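Long-range contact in AHL synthase (Burkholderia glumae, PDB 3P2H), which probably makes N-acyl-homoserine lactone quorum-sensing signals from fatty acyl-ACP and S-adenosyl-L-methionine, releasing methylthioadenosine: residues 121-125 / 186-190. The protein carries 3 engineered substitutions. Numbering follows the deposited sequence.
Sequences RPMLA and ALDLD
Arg121 reaches from the first turn of helix 120-133 to the end of helix 181-186 and makes two weak polar bonds there. One goes to the backbone: NH1 donates to Ala186 O at 3.0 Å, with the acceptor at the edge of the guanidinium and in its plane, but the N-H...O angle is a bent 129°. The other is a long salt bridge, with NH2 of Arg121 lying 3.4 Å from OD1 of Asp188. The carboxylate stands almost perpendicular to the guanidinium, at 86°, which rules out a flat two-toothed pairing. The Arg121 chain is extended through chi1 and chi2, and a bend at chi3 (86°) then turns the guanidinium toward these oxygens.

Asp188 takes up a positive phi just after helix 181-186, and two bonds run back into the last turn. This is a Schellman motif. The chain turns away from the helix here, and Leu187 and Leu189, on either side of Asp188 in sequence, both meet Ala125.

The apolar part centres on Leu187, which is buried. Its CB lies 4.0 Å from Ala125 CB, and its CD2 lies 4.2 Å from Leu124 CD2. The same CD2 methyl also approaches Arg121 CG, the two side chains running past each other in opposite directions. Leu189 sets CD1 3.6 Å from the backbone oxygen of Ala125, while its CD2 is 4.3 Å from Ala125 CB. Val128 continues this surface one turn further along the helix and touches both leucines. Ile154 of helix 145-154 packs on Leu187 and Arg121. Leu124 also touches Phe151 of that helix, and its side chain lies about 6 Å from the bound octanamide inhibitor.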
ATOM      1  N   ARG A 121      -7.387  -6.025  -7.022  1.00 19.78           N
ATOM      2  CA  ARG A 121      -6.417  -6.646  -7.917  1.00 19.75           C
ATOM      3  C   ARG A 121      -5.579  -5.696  -8.772  1.00 18.10           C
ATOM      4  O   ARG A 121      -4.350  -5.753  -8.730  1.00 16.69           O
ATOM      5  CB  ARG A 121      -7.097  -7.683  -8.813  1.00 20.08           C
ATOM      6  CG  ARG A 121      -6.114  -8.714  -9.353  1.00 23.73           C
ATOM      7  CD  ARG A 121      -6.812  -9.833 -10.110  1.00 27.28           C
ATOM      8  NE  ARG A 121      -7.031  -9.474 -11.502  1.00 32.25           N
ATOM      9  CZ  ARG A 121      -6.198  -9.776 -12.496  1.00 33.64           C
ATOM     10  NH1 ARG A 121      -5.082 -10.459 -12.261  1.00 34.44           N
ATOM     11  NH2 ARG A 121      -6.467  -9.374 -13.726  1.00 36.15           N
ATOM     12  N   PRO A 122      -6.221  -4.817  -9.560  1.00 17.20           N
ATOM     13  CA  PRO A 122      -5.439  -3.895 -10.394  1.00 17.30           C
ATOM     14  C   PRO A 122      -4.527  -2.978  -9.578  1.00 16.49           C
ATOM     15  O   PRO A 122      -3.398  -2.692  -9.983  1.00 15.08           O
ATOM     16  CB  PRO A 122      -6.510  -3.138 -11.180  1.00 18.26           C
ATOM     17  CG  PRO A 122      -7.712  -3.180 -10.263  1.00 19.38           C
ATOM     18  CD  PRO A 122      -7.667  -4.583  -9.719  1.00 18.15           C
ATOM     19  N   MET A 123      -5.013  -2.533  -8.423  1.00 16.53           N
ATOM     20  CA  MET A 123      -4.220  -1.670  -7.559  1.00 16.77           C
ATOM     21  C   MET A 123      -2.984  -2.425  -7.073  1.00 16.70           C
ATOM     22  O   MET A 123      -1.880  -1.890  -7.063  1.00 16.40           O
ATOM     23  CB  MET A 123      -5.052  -1.199  -6.361  1.00 16.53           C
ATOM     24  CG  MET A 123      -6.058  -0.103  -6.682  1.00 16.20           C
ATOM     25  SD  MET A 123      -5.288   1.394  -7.362  1.00 15.44           S
ATOM     26  CE  MET A 123      -4.066   1.741  -6.106  1.00 15.25           C
ATOM     27  N   LEU A 124      -3.176  -3.675  -6.674  1.00 17.08           N
ATOM     28  CA  LEU A 124      -2.070  -4.488  -6.196  1.00 17.30           C
ATOM     29  C   LEU A 124      -1.082  -4.772  -7.324  1.00 17.56           C
ATOM     30  O   LEU A 124       0.135  -4.682  -7.132  1.00 18.72           O
ATOM     31  CB  LEU A 124      -2.592  -5.808  -5.624  1.00 17.79           C
ATOM     32  CG  LEU A 124      -1.573  -6.702  -4.911  1.00 17.95           C
ATOM     33  CD1 LEU A 124      -0.869  -5.924  -3.801  1.00 17.55           C
ATOM     34  CD2 LEU A 124      -2.293  -7.915  -4.334  1.00 17.59           C
ATOM     35  N   ALA A 125      -1.604  -5.108  -8.499  1.00 16.67           N
ATOM     36  CA  ALA A 125      -0.753  -5.407  -9.649  1.00 15.70           C
ATOM     37  C   ALA A 125       0.191  -4.254  -9.967  1.00 15.91           C
ATOM     38  O   ALA A 125       1.375  -4.463 -10.223  1.00 14.26           O
ATOM     39  CB  ALA A 125      -1.608  -5.724 -10.862  1.00 16.46           C
ATOM     40  N   ALA A 186      -0.536 -14.506 -10.704  1.00 16.31           N
ATOM     41  CA  ALA A 186      -1.850 -14.146 -10.181  1.00 17.35           C
ATOM     42  C   ALA A 186      -2.253 -12.718 -10.551  1.00 18.07           C
ATOM     43  O   ALA A 186      -3.441 -12.407 -10.641  1.00 18.64           O
ATOM     44  CB  ALA A 186      -1.867 -14.310  -8.672  1.00 17.57           C
ATOM     45  N   LEU A 187      -1.261 -11.859 -10.764  1.00 17.10           N
ATOM     46  CA  LEU A 187      -1.512 -10.461 -11.099  1.00 18.05           C
ATOM     47  C   LEU A 187      -1.356 -10.160 -12.588  1.00 19.23           C
ATOM     48  O   LEU A 187      -1.467  -9.011 -13.000  1.00 18.18           O
ATOM     49  CB  LEU A 187      -0.569  -9.559 -10.294  1.00 15.70           C
ATOM     50  CG  LEU A 187      -0.723  -9.668  -8.773  1.00 14.48           C
ATOM     51  CD1 LEU A 187       0.412  -8.943  -8.066  1.00 14.52           C
ATOM     52  CD2 LEU A 187      -2.072  -9.106  -8.368  1.00 12.78           C
ATOM     53  N   ASP A 188      -1.093 -11.196 -13.384  1.00 20.49           N
ATOM     54  CA  ASP A 188      -0.923 -11.042 -14.827  1.00 21.07           C
ATOM     55  C   ASP A 188       0.249 -10.148 -15.194  1.00 20.62           C
ATOM     56  O   ASP A 188       0.175  -9.366 -16.140  1.00 20.48           O
ATOM     57  CB  ASP A 188      -2.203 -10.486 -15.452  1.00 23.75           C
ATOM     58  CG  ASP A 188      -3.258 -11.549 -15.637  1.00 28.38           C
ATOM     59  OD1 ASP A 188      -4.442 -11.198 -15.821  1.00 30.20           O
ATOM     60  OD2 ASP A 188      -2.899 -12.746 -15.605  1.00 31.56           O
ATOM     61  N   LEU A 189       1.334 -10.272 -14.445  1.00 19.98           N
ATOM     62  CA  LEU A 189       2.524  -9.477 -14.693  1.00 20.01           C
ATOM     63  C   LEU A 189       3.610 -10.299 -15.387  1.00 21.65           C
ATOM     64  O   LEU A 189       3.579 -11.535 -15.386  1.00 21.09           O
ATOM     65  CB  LEU A 189       3.058  -8.923 -13.375  1.00 19.60           C
ATOM     66  CG  LEU A 189       2.055  -8.069 -12.594  1.00 18.62           C
ATOM     67  CD1 LEU A 189       2.631  -7.714 -11.230  1.00 17.62           C
ATOM     68  CD2 LEU A 189       1.715  -6.822 -13.395  1.00 17.07           C
ATOM     69  N   ASP A 190       4.563  -9.594 -15.984  1.00 21.99           N
ATOM     70  CA  ASP A 190       5.671 -10.220 -16.681  1.00 23.60           C
ATOM     71  C   ASP A 190       6.423 -11.180 -15.763  1.00 24.56           C
ATOM     72  O   ASP A 190       7.007 -10.764 -14.761  1.00 25.14           O
ATOM     73  CB  ASP A 190       6.612  -9.133 -17.195  1.00 26.08           C
ATOM     74  CG  ASP A 190       7.820  -9.693 -17.892  1.00 28.08           C
ATOM     75  OD1 ASP A 190       7.735 -10.833 -18.396  1.00 28.48           O
ATOM     76  OD2 ASP A 190       8.847  -8.983 -17.949  1.00 29.11           O
TER